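PDB 3AFF: flavin-dependent monooxygenase, oxygenase subunit HsaA from Mycobacterium tuberculosis, which probably hydroxylates the secosteroid phenol 3-HSA to the catechol 3,4-DHSA with reduced flavin and dioxygen, a step in cholesterol breakdown. Local coordinates for residues E22-A27 / A76-S81; E70-L75 / S242-G247; Y250-A255 / A353-F358; A254-H259 / E342-T347; D291-Q296 / G331-S336. All coordinates share one frame; numbering follows the deposited sequence. Where two conformers were deposited one is given.

From the N terminus, helix 9-33 first meets the turn before helix 80-96, and interaction 1 closes a loop of helices and turns without strands. Interaction 2 starts inside that loop, on helix 65-76, and reaches helix 233-259 beyond the β-domain, so interactions 1 and 2 cross; it ties the N-terminal helices to the C-terminal ones. Helix 233-259 also carries interactions 3 and 4, which share Ala254 and Ala255 and lead to the start of helix 354-370 and to the loop before it. Interaction 5, pairing helices 286-309 and 316-342, nests inside the loops closed by both. Contacts 1, 2 and 3 touch one another, and 5 touches 2 and 3.

Interaction 1 of 5, residues E22-A27 / A76-S81; sequences EIRDRA and ASVCGS
Ile23 and Val78 meet through branches set by their first torsions: Ile23 keeps CG1 beside the backbone N (chi1 -67°), which leaves CG2 anti to that N and facing the 76-81 turn, while Val78 (chi1 -56°) sets CG2 between its own N and carbonyl carbon. The two methyls come together at 3.8 Å from Ile23 CG2 to Val78 CG2, the side chains crossing at about a right angle. The same Ile23 CG2 rests on Cys79 CB at 3.6 Å. Val78 is shared between two residues: besides Ile23 it meets Arg24, with Arg24 CB 3.8 Å from Val78 CB. Arg24 bends at chi3 (-60°), and its guanidinium curls past Val78 CG1, with NH1 4.0 Å from that methyl. One turn on, Ala27 CB lies 4.1 Å from Val78 O and makes a loose apolar touch with Cys79 SG at 4.3 Å. Cys79 occupies the N-cap of helix 80-96, where its sulfur caps a backbone N further along. The contact itself is apolar packing, a helix flank against a turn, and Leu20 of helix 9-33 extends it over Val78. This is how the first helix packs on the turn between helices 65-76 and 80-96 in the all-helical N-terminal domain of the acyl-CoA dehydrogenase fold; helix 80-96 goes on to carry Trp84, which probably binds FMN.

Interaction 2 of 5, residues E70-L75 / S242-G247; sequences EATRRL and SAPIVG
Thr72 and Arg73 face Ala243, Pro244 and Gly247 where helices 70-75 and 242-247 run 7.3 Å apart, their directions 39° from parallel. Thr72 sets its hydroxyl between the backbone N and the carbonyl carbon (chi1 72°); from there OG1 lies 3.7 Å from Ala243 CB, with Pro244 CD also nearby, while its hydrogen bond goes back to Phe69 O. Arg73 begins extended, which lays CG 3.5 Å from Gly247 CA, then bends at chi3 (57°) so that the guanidinium turns back over its own helix. There it grips Glu70 side-on, Arg73 NH2 to Glu70 OE1 at 2.9 Å and Arg73 NE to Glu70 OE2 at 3.2 Å. Arg74, extended beyond CG, brings NE to the anti lone pair of Glu70 OE1 at 2.8 Å, so that oxygen holds two donors. Between the backbones, Gly247 CA makes a CA-H...O contact with Arg73 O (3.4 Å), close because no side chain intervenes. Trp294 and Tyr250 add cation-pi contacts to Arg73, and Asp17 a salt bridge to Arg74. The chemistry thus divides in two: small apolar groups let the helices approach, while the carboxylate and aromatic rings probably steady the arginine charge beside them.

Interaction 3 of 5, residues Y250-A255 / A353-F358; sequences YGAYAA and APIQRF
Ala353 O, at the foot of the helix whose Pro354, Ile355 and Phe358 pack on Gly251, Ala252 and Ala255, accepts the Gln356 amide (Gln356 NE2 to Ala353 O 2.8 Å) and a weak bond from Gln356 N. These bonds tie down the first turn. Phe358 then lays one ring face on the Gly251-Ala252 peptide: Gly251 CA lies 3.8 Å from the centroid of the Phe358 ring, a CH-pi contact over the face, and Ala252 N sits over the same face nearer the rim. Glycine brings no side chain between ring and backbone, so the fit is close. With CG1 anti to its N (chi1 172°) and chi2 turned to 93°, Ile355 brings CD1 to Ala252, 3.4 Å from Ala252 O and 3.5 Å from Ala252 CB. Nearer the exposed end, Ala255 CB touches Pro354 CB at 3.9 Å. The two helical segments run 165° apart, nearly antiparallel, with axes 8.7 Å from each other. Ile337 and Leu340 of helix 316-342 also pack on Ala252, Tyr250 leans on helix 286-309, and Arg357 holds Glu31 of helix 9-33 in a salt bridge, so the pair is flanked by helices 286-309 and 316-342 and by helix 9-33.

Interaction 4 of 5, residues A254-H259 / E342-T347; sequences AAHVEH and EASGAT
His256 and Ser344 make the one hydrogen bond between helix 254-259 and the 342-347 loop. His256 holds CG anti to its backbone N (chi1 160°), which swings the ring toward the loop; ND1 donates to Ser344 OG at 3.0 Å, nearly straight (165°), with the hydroxyl in the ring plane. That oxygen is also bonded to Leu340 O, so the serine links the histidine to the end of helix 316-342. Close polar contacts that are not hydrogen bonds come next. The His256 ring turns its edge to the loop backbone, with CE1 3.2 Å from Ala343 O, and His259 CD2 lies 3.2 Å from Ser344 O. Looser packing completes the set: His259 CE1 approaches Thr347 OG1 at 3.6 Å, the two side chains slanting past each other, so the imidazole spans the loop from Ser344 to Thr347. Gly345, with positive phi (92°), has a backbone shape that a side chain would crowd, and its lack of one leaves room for His259 NE2. Asp391 of a third subunit packs on His256, and Ala346 O accepts a hydrogen bond from Trp141 of a second subunit. Ala346, Thr347 and Trp141 all probably bind FMN, consistent with a flavin site assembled between subunits, as in the acyl-CoA dehydrogenase fold.

Interaction 5 of 5, residues D291-Q296 / G331-S336; sequences DAAWRQ and GRSIAS
Arg332 and Ser333 rest on Ala292, Ala293 and Gln296 in an antiparallel helix pair of the C-terminal helical domain of the acyl-CoA dehydrogenase fold; the axes of the two segments pass 9.1 Å apart, their directions 160° from each other. Along 331-336, Arg332 comes first. It starts with CG beside the backbone N (chi1 -71°), then bends at chi3 (93°), so that the chain lies across helix 291-296 instead of running out from its own. Its CD passes 4.2 Å from Gln296 OE1, the two side chains crossing at about a right angle. Gln296 OE1 is buried here with no partner in the model. Farther out, Arg332 NE sits 4.1 Å from Ala293 N, and the guanidinium turns its edge to the methyl of Ala292, Arg332 NH2 lying 3.3 Å from Ala292 CB. The same NH2 has a long, weak ion pair with Asp289. The small side chains of Ala292 and Ala293 leave room for the arginine to reach across the helix, edge-on to the Ala292 methyl. Ser333 follows on the buried side, where Val246 of helix 233-259 also packs on it. The serine spends its hydroxyl on Ala329 O of its own helix and presents the oxygen's flank to the partner, with Ser333 OG 3.6 Å from Ala293 CB.

Interaction 1 of 5, residues E22-A27 / A76-S81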
# COMPACT_ATOMS: atom_id res chain seq x y z
N GLU A 22 28.68 -44.23 3.00
CA GLU A 22 30.10 -44.26 3.39
C GLU A 22 30.68 -42.87 3.61
O GLU A 22 31.49 -42.66 4.51
CB GLU A 22 30.97 -44.91 2.30
CG GLU A 22 31.02 -46.47 2.25
CD GLU A 22 31.61 -47.05 0.89
OE1 GLU A 22 31.61 -46.34 -0.17
OE2 GLU A 22 32.09 -48.22 0.92
N ILE A 23 30.31 -41.92 2.75
CA ILE A 23 30.77 -40.55 2.88
C ILE A 23 30.18 -39.94 4.13
O ILE A 23 30.90 -39.32 4.88
CB ILE A 23 30.57 -39.68 1.57
CG1 ILE A 23 31.49 -40.22 0.45
CG2 ILE A 23 30.91 -38.18 1.83
CD1 ILE A 23 30.97 -40.00 -0.92
N ARG A 24 28.89 -40.16 4.36
CA ARG A 24 28.24 -39.63 5.59
C ARG A 24 28.95 -40.09 6.87
O ARG A 24 29.17 -39.29 7.78
CB ARG A 24 26.73 -39.96 5.63
CG ARG A 24 25.91 -39.24 6.76
CD ARG A 24 24.50 -39.85 6.97
NE ARG A 24 23.66 -39.77 5.76
CZ ARG A 24 23.14 -40.82 5.09
NH1 ARG A 24 22.42 -40.61 3.98
NH2 ARG A 24 23.33 -42.08 5.51
N ASP A 25 29.34 -41.37 6.91
CA ASP A 25 29.91 -41.97 8.10
C ASP A 25 31.26 -41.36 8.42
O ASP A 25 31.57 -41.12 9.59
CB ASP A 25 30.05 -43.50 7.95
CG ASP A 25 28.70 -44.23 7.90
OD1 ASP A 25 28.71 -45.43 7.52
OD2 ASP A 25 27.64 -43.63 8.23
N ARG A 26 32.04 -41.11 7.36
CA ARG A 26 33.39 -40.52 7.40
C ARG A 26 33.41 -39.00 7.77
O ARG A 26 34.46 -38.44 8.07
CB ARG A 26 34.02 -40.72 6.02
CG ARG A 26 35.42 -41.17 5.98
CD ARG A 26 35.82 -41.54 4.58
NE ARG A 26 35.37 -42.86 4.18
CZ ARG A 26 35.05 -43.22 2.93
NH1 ARG A 26 35.10 -42.36 1.94
NH2 ARG A 26 34.65 -44.46 2.67
N ALA A 27 32.24 -38.35 7.76
CA ALA A 27 32.14 -36.88 7.92
C ALA A 27 32.96 -36.23 9.05
O ALA A 27 33.59 -35.20 8.83
CB ALA A 27 30.67 -36.43 7.97
N ALA A 76 27.16 -33.01 -1.02
CA ALA A 76 27.22 -32.04 0.07
C ALA A 76 26.10 -32.30 1.08
O ALA A 76 26.19 -31.82 2.21
CB ALA A 76 27.19 -30.64 -0.42
N SER A 77 25.07 -33.04 0.69
CA SER A 77 23.96 -33.33 1.59
C SER A 77 24.36 -34.33 2.67
O SER A 77 23.63 -34.50 3.65
CB SER A 77 22.73 -33.81 0.78
OG SER A 77 22.92 -35.14 0.30
N VAL A 78 25.51 -34.98 2.49
CA VAL A 78 26.09 -35.91 3.47
C VAL A 78 27.37 -35.46 4.14
O VAL A 78 27.67 -35.88 5.25
CB VAL A 78 26.26 -37.37 2.90
CG1 VAL A 78 24.92 -37.86 2.40
CG2 VAL A 78 27.22 -37.42 1.76
N CYS A 79 28.15 -34.62 3.45
CA CYS A 79 29.42 -34.12 3.97
C CYS A 79 29.70 -32.86 3.16
O CYS A 79 29.93 -32.94 1.91
CB CYS A 79 30.57 -35.12 3.74
SG CYS A 79 32.18 -34.52 4.38
N GLY A 80 29.59 -31.73 3.85
CA GLY A 80 29.67 -30.45 3.22
C GLY A 80 31.00 -30.26 2.49
O GLY A 80 31.03 -29.71 1.37
N SER A 81 32.08 -30.66 3.16
CA SER A 81 33.48 -30.51 2.69
C SER A 81 33.73 -31.35 1.46
O SER A 81 34.40 -30.91 0.54
CB SER A 81 34.52 -30.97 3.73
OG SER A 81 34.60 -30.09 4.84

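Interaction 2 of 5, residues E70-L75 / S242-G247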
# COMPACT_ATOMS: atom_id res chain seq x y z
N GLU A 70 23.91 -31.41 -9.64
CA GLU A 70 23.11 -32.36 -8.86
C GLU A 70 23.95 -33.36 -8.07
O GLU A 70 23.72 -33.60 -6.90
CB GLU A 70 22.11 -33.11 -9.80
CG GLU A 70 21.45 -34.33 -9.17
CD GLU A 70 20.51 -33.95 -8.01
OE1 GLU A 70 20.25 -34.85 -7.13
OE2 GLU A 70 20.10 -32.73 -7.97
N ALA A 71 24.93 -33.96 -8.76
CA ALA A 71 25.98 -34.72 -8.12
C ALA A 71 26.64 -34.06 -6.92
O ALA A 71 26.83 -34.70 -5.85
CB ALA A 71 27.06 -35.11 -9.21
N THR A 72 27.04 -32.79 -7.05
CA THR A 72 27.64 -32.08 -5.92
C THR A 72 26.65 -31.80 -4.78
O THR A 72 27.03 -31.73 -3.60
CB THR A 72 28.30 -30.73 -6.36
OG1 THR A 72 27.30 -29.77 -6.69
CG2 THR A 72 29.21 -30.98 -7.61
N ARG A 73 25.39 -31.53 -5.15
CA ARG A 73 24.29 -31.32 -4.17
C ARG A 73 24.13 -32.57 -3.29
O ARG A 73 24.12 -32.47 -2.05
CB ARG A 73 22.97 -30.98 -4.90
CG ARG A 73 21.83 -30.48 -3.91
CD ARG A 73 20.40 -30.59 -4.49
NE ARG A 73 20.05 -31.95 -4.91
CZ ARG A 73 19.73 -32.92 -4.05
NH1 ARG A 73 19.62 -32.70 -2.77
NH2 ARG A 73 19.45 -34.14 -4.48
N ARG A 74 24.05 -33.74 -3.92
CA ARG A 74 24.00 -35.04 -3.19
C ARG A 74 25.18 -35.26 -2.28
O ARG A 74 25.01 -35.56 -1.07
CB ARG A 74 23.91 -36.24 -4.15
CG ARG A 74 22.81 -36.14 -5.14
CD ARG A 74 22.65 -37.46 -5.99
NE ARG A 74 21.60 -37.27 -6.99
CZ ARG A 74 21.16 -38.20 -7.84
NH1 ARG A 74 21.65 -39.43 -7.83
NH2 ARG A 74 20.23 -37.87 -8.72
N LEU A 75 26.39 -35.10 -2.81
CA LEU A 75 27.57 -35.19 -1.97
C LEU A 75 27.54 -34.26 -0.79
O LEU A 75 27.95 -34.64 0.30
CB LEU A 75 28.87 -34.94 -2.77
CG LEU A 75 29.16 -36.04 -3.82
CD1 LEU A 75 30.23 -35.61 -4.94
CD2 LEU A 75 29.51 -37.34 -3.13
N SER A 242 27.53 -22.33 -4.99
CA SER A 242 26.15 -22.29 -4.55
C SER A 242 25.51 -23.68 -4.51
O SER A 242 24.71 -23.95 -3.59
CB SER A 242 25.32 -21.38 -5.42
OG SER A 242 25.86 -20.04 -5.38
N ALA A 243 25.80 -24.54 -5.51
CA ALA A 243 25.24 -25.87 -5.47
C ALA A 243 25.55 -26.72 -4.22
O ALA A 243 24.62 -27.30 -3.64
CB ALA A 243 25.46 -26.61 -6.72
N PRO A 244 26.84 -26.86 -3.82
CA PRO A 244 27.03 -27.60 -2.62
C PRO A 244 26.49 -26.90 -1.36
O PRO A 244 26.14 -27.58 -0.39
CB PRO A 244 28.55 -27.81 -2.58
CG PRO A 244 29.07 -26.66 -3.33
CD PRO A 244 28.13 -26.56 -4.45
N ILE A 245 26.43 -25.56 -1.35
CA ILE A 245 25.83 -24.86 -0.20
C ILE A 245 24.36 -25.26 -0.16
O ILE A 245 23.84 -25.57 0.91
CB ILE A 245 25.99 -23.30 -0.31
CG1 ILE A 245 27.46 -22.90 -0.02
CG2 ILE A 245 25.06 -22.57 0.64
CD1 ILE A 245 27.77 -21.51 -0.50
N VAL A 246 23.68 -25.23 -1.30
CA VAL A 246 22.31 -25.74 -1.29
C VAL A 246 22.18 -27.20 -0.76
O VAL A 246 21.40 -27.44 0.15
CB VAL A 246 21.56 -25.52 -2.58
CG1 VAL A 246 20.06 -25.92 -2.35
CG2 VAL A 246 21.61 -24.04 -3.00
N GLY A 247 22.97 -28.14 -1.29
CA GLY A 247 23.05 -29.51 -0.73
C GLY A 247 23.29 -29.53 0.78
O GLY A 247 22.73 -30.37 1.52

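Interaction 3 of 5, residues Y250-A255 / A353-F358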
# COMPACT_ATOMS: atom_id res chain seq x y z
N TYR A 250 19.94 -29.35 2.42
CA TYR A 250 19.31 -30.65 2.35
C TYR A 250 19.86 -31.56 3.46
O TYR A 250 19.06 -32.20 4.14
CB TYR A 250 19.50 -31.30 0.97
CG TYR A 250 18.58 -30.83 -0.11
CD1 TYR A 250 18.94 -29.78 -0.94
CD2 TYR A 250 17.35 -31.47 -0.37
CE1 TYR A 250 18.12 -29.32 -1.94
CE2 TYR A 250 16.52 -31.03 -1.41
CZ TYR A 250 16.91 -29.94 -2.20
OH TYR A 250 16.13 -29.44 -3.26
N GLY A 251 21.18 -31.54 3.69
CA GLY A 251 21.78 -32.20 4.84
C GLY A 251 21.30 -31.78 6.21
O GLY A 251 21.11 -32.61 7.09
N ALA A 252 21.15 -30.48 6.42
CA ALA A 252 20.73 -29.96 7.70
C ALA A 252 19.32 -30.46 7.95
O ALA A 252 18.98 -30.89 9.07
CB ALA A 252 20.75 -28.44 7.66
N TYR A 253 18.48 -30.37 6.91
CA TYR A 253 17.11 -30.87 7.00
C TYR A 253 17.01 -32.35 7.42
O TYR A 253 16.25 -32.69 8.34
CB TYR A 253 16.28 -30.61 5.73
CG TYR A 253 14.80 -30.89 5.90
CD1 TYR A 253 13.97 -29.98 6.57
CD2 TYR A 253 14.23 -32.09 5.43
CE1 TYR A 253 12.60 -30.26 6.77
CE2 TYR A 253 12.86 -32.39 5.61
CZ TYR A 253 12.05 -31.47 6.28
OH TYR A 253 10.69 -31.73 6.45
N ALA A 254 17.74 -33.22 6.73
CA ALA A 254 17.73 -34.63 7.02
C ALA A 254 18.20 -34.87 8.46
O ALA A 254 17.64 -35.69 9.15
CB ALA A 254 18.56 -35.36 6.01
N ALA A 255 19.22 -34.14 8.91
CA ALA A 255 19.77 -34.28 10.24
C ALA A 255 18.78 -33.87 11.32
O ALA A 255 18.82 -34.40 12.42
CB ALA A 255 21.02 -33.46 10.37
N ALA A 353 26.78 -33.64 16.95
CA ALA A 353 25.51 -33.39 16.27
C ALA A 353 25.73 -33.04 14.77
O ALA A 353 26.41 -32.04 14.47
CB ALA A 353 24.77 -32.29 16.97
N PRO A 354 25.19 -33.85 13.83
CA PRO A 354 25.40 -33.57 12.40
C PRO A 354 24.97 -32.17 12.02
O PRO A 354 25.51 -31.58 11.08
CB PRO A 354 24.47 -34.55 11.69
CG PRO A 354 24.23 -35.61 12.64
CD PRO A 354 24.40 -35.07 14.04
N ILE A 355 24.00 -31.61 12.73
CA ILE A 355 23.40 -30.38 12.26
C ILE A 355 24.30 -29.14 12.49
O ILE A 355 24.30 -28.25 11.66
CB ILE A 355 21.93 -30.19 12.76
CG1 ILE A 355 21.43 -28.82 12.41
CG2 ILE A 355 21.85 -30.36 14.26
CD1 ILE A 355 20.73 -28.80 11.16
N GLN A 356 25.09 -29.11 13.56
CA GLN A 356 26.03 -28.03 13.71
C GLN A 356 27.09 -28.01 12.57
O GLN A 356 27.61 -26.94 12.22
CB GLN A 356 26.66 -27.91 15.15
CG GLN A 356 27.31 -29.17 15.75
CD GLN A 356 28.65 -29.49 15.15
OE1 GLN A 356 29.52 -28.63 15.02
NE2 GLN A 356 28.84 -30.76 14.78
N ARG A 357 27.38 -29.17 11.99
CA ARG A 357 28.41 -29.27 11.00
C ARG A 357 27.94 -28.73 9.69
O ARG A 357 28.66 -27.98 9.07
CB ARG A 357 28.87 -30.71 10.82
CG ARG A 357 29.97 -30.87 9.76
CD ARG A 357 30.46 -32.31 9.58
NE ARG A 357 30.70 -32.97 10.86
CZ ARG A 357 29.90 -33.88 11.41
NH1 ARG A 357 28.79 -34.28 10.76
NH2 ARG A 357 30.20 -34.40 12.62
N PHE A 358 26.75 -29.12 9.25
CA PHE A 358 26.14 -28.53 8.09
C PHE A 358 25.97 -27.04 8.23
O PHE A 358 26.14 -26.30 7.24
CB PHE A 358 24.78 -29.15 7.79
CG PHE A 358 24.87 -30.53 7.28
CD1 PHE A 358 25.35 -30.76 5.98
CD2 PHE A 358 24.54 -31.60 8.09
CE1 PHE A 358 25.47 -32.03 5.45
CE2 PHE A 358 24.65 -32.93 7.59
CZ PHE A 358 25.13 -33.15 6.24

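Interaction 4 of 5, residues A254-H259 / E342-T347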
# COMPACT_ATOMS: atom_id res chain seq x y z
N ALA A 254 17.74 -33.22 6.73
CA ALA A 254 17.73 -34.63 7.02
C ALA A 254 18.20 -34.87 8.46
O ALA A 254 17.64 -35.69 9.15
CB ALA A 254 18.56 -35.36 6.01
N ALA A 255 19.22 -34.14 8.91
CA ALA A 255 19.77 -34.28 10.24
C ALA A 255 18.78 -33.87 11.32
O ALA A 255 18.82 -34.40 12.42
CB ALA A 255 21.02 -33.46 10.37
N HIS A 256 17.94 -32.89 11.01
CA HIS A 256 16.93 -32.41 11.92
C HIS A 256 15.78 -33.44 12.02
O HIS A 256 15.25 -33.66 13.10
CB HIS A 256 16.39 -31.07 11.44
CG HIS A 256 15.06 -30.73 12.02
ND1 HIS A 256 14.92 -30.08 13.22
CD2 HIS A 256 13.81 -30.97 11.57
CE1 HIS A 256 13.63 -29.93 13.49
NE2 HIS A 256 12.94 -30.47 12.50
N VAL A 257 15.39 -34.01 10.89
CA VAL A 257 14.39 -35.06 10.89
C VAL A 257 14.87 -36.28 11.69
O VAL A 257 14.16 -36.77 12.57
CB VAL A 257 13.99 -35.43 9.45
CG1 VAL A 257 13.09 -36.63 9.45
CG2 VAL A 257 13.30 -34.27 8.80
N GLU A 258 16.10 -36.72 11.43
CA GLU A 258 16.72 -37.88 12.09
C GLU A 258 16.84 -37.82 13.63
O GLU A 258 16.68 -38.84 14.30
CB GLU A 258 18.11 -38.13 11.50
CG GLU A 258 18.61 -39.56 11.62
CD GLU A 258 18.33 -40.36 10.36
OE1 GLU A 258 18.94 -40.01 9.30
OE2 GLU A 258 17.50 -41.31 10.42
N HIS A 259 17.13 -36.63 14.18
CA HIS A 259 17.30 -36.40 15.64
C HIS A 259 15.97 -36.39 16.43
O HIS A 259 15.95 -36.55 17.66
CB HIS A 259 18.09 -35.10 15.90
CG HIS A 259 18.12 -34.68 17.35
ND1 HIS A 259 18.90 -35.32 18.30
CD2 HIS A 259 17.47 -33.68 18.00
CE1 HIS A 259 18.72 -34.73 19.47
NE2 HIS A 259 17.86 -33.74 19.32
N GLU A 342 18.29 -24.02 15.21
CA GLU A 342 17.66 -23.49 16.40
C GLU A 342 16.46 -24.29 16.86
O GLU A 342 15.91 -23.95 17.91
CB GLU A 342 17.23 -22.03 16.16
CG GLU A 342 18.32 -21.09 16.57
CD GLU A 342 18.18 -19.68 15.99
OE1 GLU A 342 17.04 -19.16 15.88
OE2 GLU A 342 19.23 -19.11 15.65
N ALA A 343 16.05 -25.30 16.09
CA ALA A 343 14.85 -26.06 16.40
C ALA A 343 15.14 -27.54 16.45
O ALA A 343 14.27 -28.33 16.22
CB ALA A 343 13.76 -25.80 15.44
N SER A 344 16.37 -27.90 16.78
CA SER A 344 16.76 -29.30 16.87
C SER A 344 17.18 -29.68 18.28
O SER A 344 17.99 -30.59 18.47
CB SER A 344 17.89 -29.59 15.86
OG SER A 344 17.47 -29.28 14.55
N GLY A 345 16.68 -28.98 19.30
CA GLY A 345 17.02 -29.39 20.66
C GLY A 345 18.25 -28.70 21.20
O GLY A 345 19.07 -28.24 20.46
N ALA A 346 18.36 -28.66 22.52
CA ALA A 346 19.41 -27.95 23.23
C ALA A 346 20.75 -28.60 23.04
O ALA A 346 21.79 -28.00 23.41
CB ALA A 346 19.10 -27.89 24.73
N THR A 347 20.76 -29.83 22.52
CA THR A 347 21.99 -30.56 22.24
C THR A 347 22.60 -30.25 20.85
O THR A 347 23.68 -30.77 20.51
CB THR A 347 21.79 -32.11 22.29
OG1 THR A 347 20.73 -32.50 21.41
CG2 THR A 347 21.60 -32.62 23.72

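Interaction 5 of 5, residues D291-Q296 / G331-S336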
# COMPACT_ATOMS: atom_id res chain seq x y z
N ASP A 291 13.93 -26.55 -1.29
CA ASP A 291 13.63 -27.08 -2.62
C ASP A 291 13.37 -25.96 -3.62
O ASP A 291 13.76 -26.10 -4.78
CB ASP A 291 12.52 -28.13 -2.63
CG ASP A 291 12.80 -29.30 -3.63
OD1 ASP A 291 13.70 -30.14 -3.38
OD2 ASP A 291 12.11 -29.38 -4.69
N ALA A 292 12.77 -24.83 -3.21
CA ALA A 292 12.60 -23.68 -4.12
C ALA A 292 13.96 -23.05 -4.51
O ALA A 292 14.14 -22.64 -5.65
CB ALA A 292 11.64 -22.59 -3.55
N ALA A 293 14.90 -22.98 -3.56
CA ALA A 293 16.24 -22.39 -3.79
C ALA A 293 16.96 -23.27 -4.83
O ALA A 293 17.57 -22.76 -5.78
CB ALA A 293 17.06 -22.36 -2.45
N TRP A 294 16.85 -24.58 -4.65
CA TRP A 294 17.41 -25.52 -5.62
C TRP A 294 16.80 -25.43 -7.05
O TRP A 294 17.57 -25.31 -8.04
CB TRP A 294 17.43 -26.97 -5.11
CG TRP A 294 17.99 -27.91 -6.18
CD1 TRP A 294 17.26 -28.74 -7.02
CD2 TRP A 294 19.38 -28.02 -6.62
NE1 TRP A 294 18.12 -29.41 -7.91
CE2 TRP A 294 19.42 -28.99 -7.69
CE3 TRP A 294 20.59 -27.44 -6.18
CZ2 TRP A 294 20.63 -29.40 -8.30
CZ3 TRP A 294 21.82 -27.84 -6.83
CH2 TRP A 294 21.81 -28.80 -7.87
N ARG A 295 15.48 -25.52 -7.17
CA ARG A 295 14.84 -25.39 -8.50
C ARG A 295 15.30 -24.13 -9.19
O ARG A 295 15.54 -24.13 -10.38
CB ARG A 295 13.32 -25.23 -8.39
CG ARG A 295 12.48 -26.42 -7.96
CD ARG A 295 10.97 -25.95 -7.91
NE ARG A 295 10.44 -26.13 -6.54
CZ ARG A 295 10.17 -27.32 -6.01
NH1 ARG A 295 10.34 -28.45 -6.72
NH2 ARG A 295 9.73 -27.40 -4.76
N GLN A 296 15.32 -23.03 -8.44
CA GLN A 296 15.75 -21.74 -8.96
C GLN A 296 17.22 -21.78 -9.46
O GLN A 296 17.49 -21.42 -10.64
CB GLN A 296 15.54 -20.68 -7.87
CG GLN A 296 15.95 -19.24 -8.20
CD GLN A 296 15.81 -18.31 -6.94
OE1 GLN A 296 16.28 -18.64 -5.81
NE2 GLN A 296 15.09 -17.18 -7.12
N GLY A 331 21.17 -17.59 0.20
CA GLY A 331 20.47 -16.89 1.32
C GLY A 331 19.26 -17.60 1.95
O GLY A 331 19.17 -17.72 3.20
N ARG A 332 18.36 -18.09 1.10
CA ARG A 332 17.19 -18.88 1.53
C ARG A 332 17.62 -20.16 2.25
O ARG A 332 17.06 -20.52 3.30
CB ARG A 332 16.33 -19.29 0.34
CG ARG A 332 15.54 -18.18 -0.33
CD ARG A 332 15.14 -18.68 -1.78
NE ARG A 332 13.82 -19.36 -2.01
CZ ARG A 332 12.65 -19.12 -1.40
NH1 ARG A 332 12.52 -18.21 -0.42
NH2 ARG A 332 11.56 -19.82 -1.77
N SER A 333 18.57 -20.86 1.64
CA SER A 333 19.15 -22.07 2.14
C SER A 333 19.74 -21.89 3.49
O SER A 333 19.48 -22.69 4.36
CB SER A 333 20.27 -22.53 1.17
OG SER A 333 19.64 -23.06 0.02
N ILE A 334 20.58 -20.87 3.67
CA ILE A 334 21.24 -20.65 4.92
C ILE A 334 20.17 -20.24 5.98
O ILE A 334 20.23 -20.66 7.15
CB ILE A 334 22.39 -19.55 4.83
CG1 ILE A 334 23.79 -20.17 4.81
CG2 ILE A 334 22.50 -18.76 6.06
CD1 ILE A 334 24.39 -20.22 3.39
N ALA A 335 19.21 -19.42 5.59
CA ALA A 335 18.15 -18.98 6.55
C ALA A 335 17.45 -20.22 7.18
O ALA A 335 17.31 -20.33 8.38
CB ALA A 335 17.15 -18.15 5.83
N SER A 336 17.01 -21.15 6.31
CA SER A 336 16.46 -22.44 6.68
C SER A 336 17.41 -23.26 7.53
O SER A 336 16.98 -23.87 8.47
CB SER A 336 16.15 -23.22 5.41
OG SER A 336 15.11 -22.62 4.69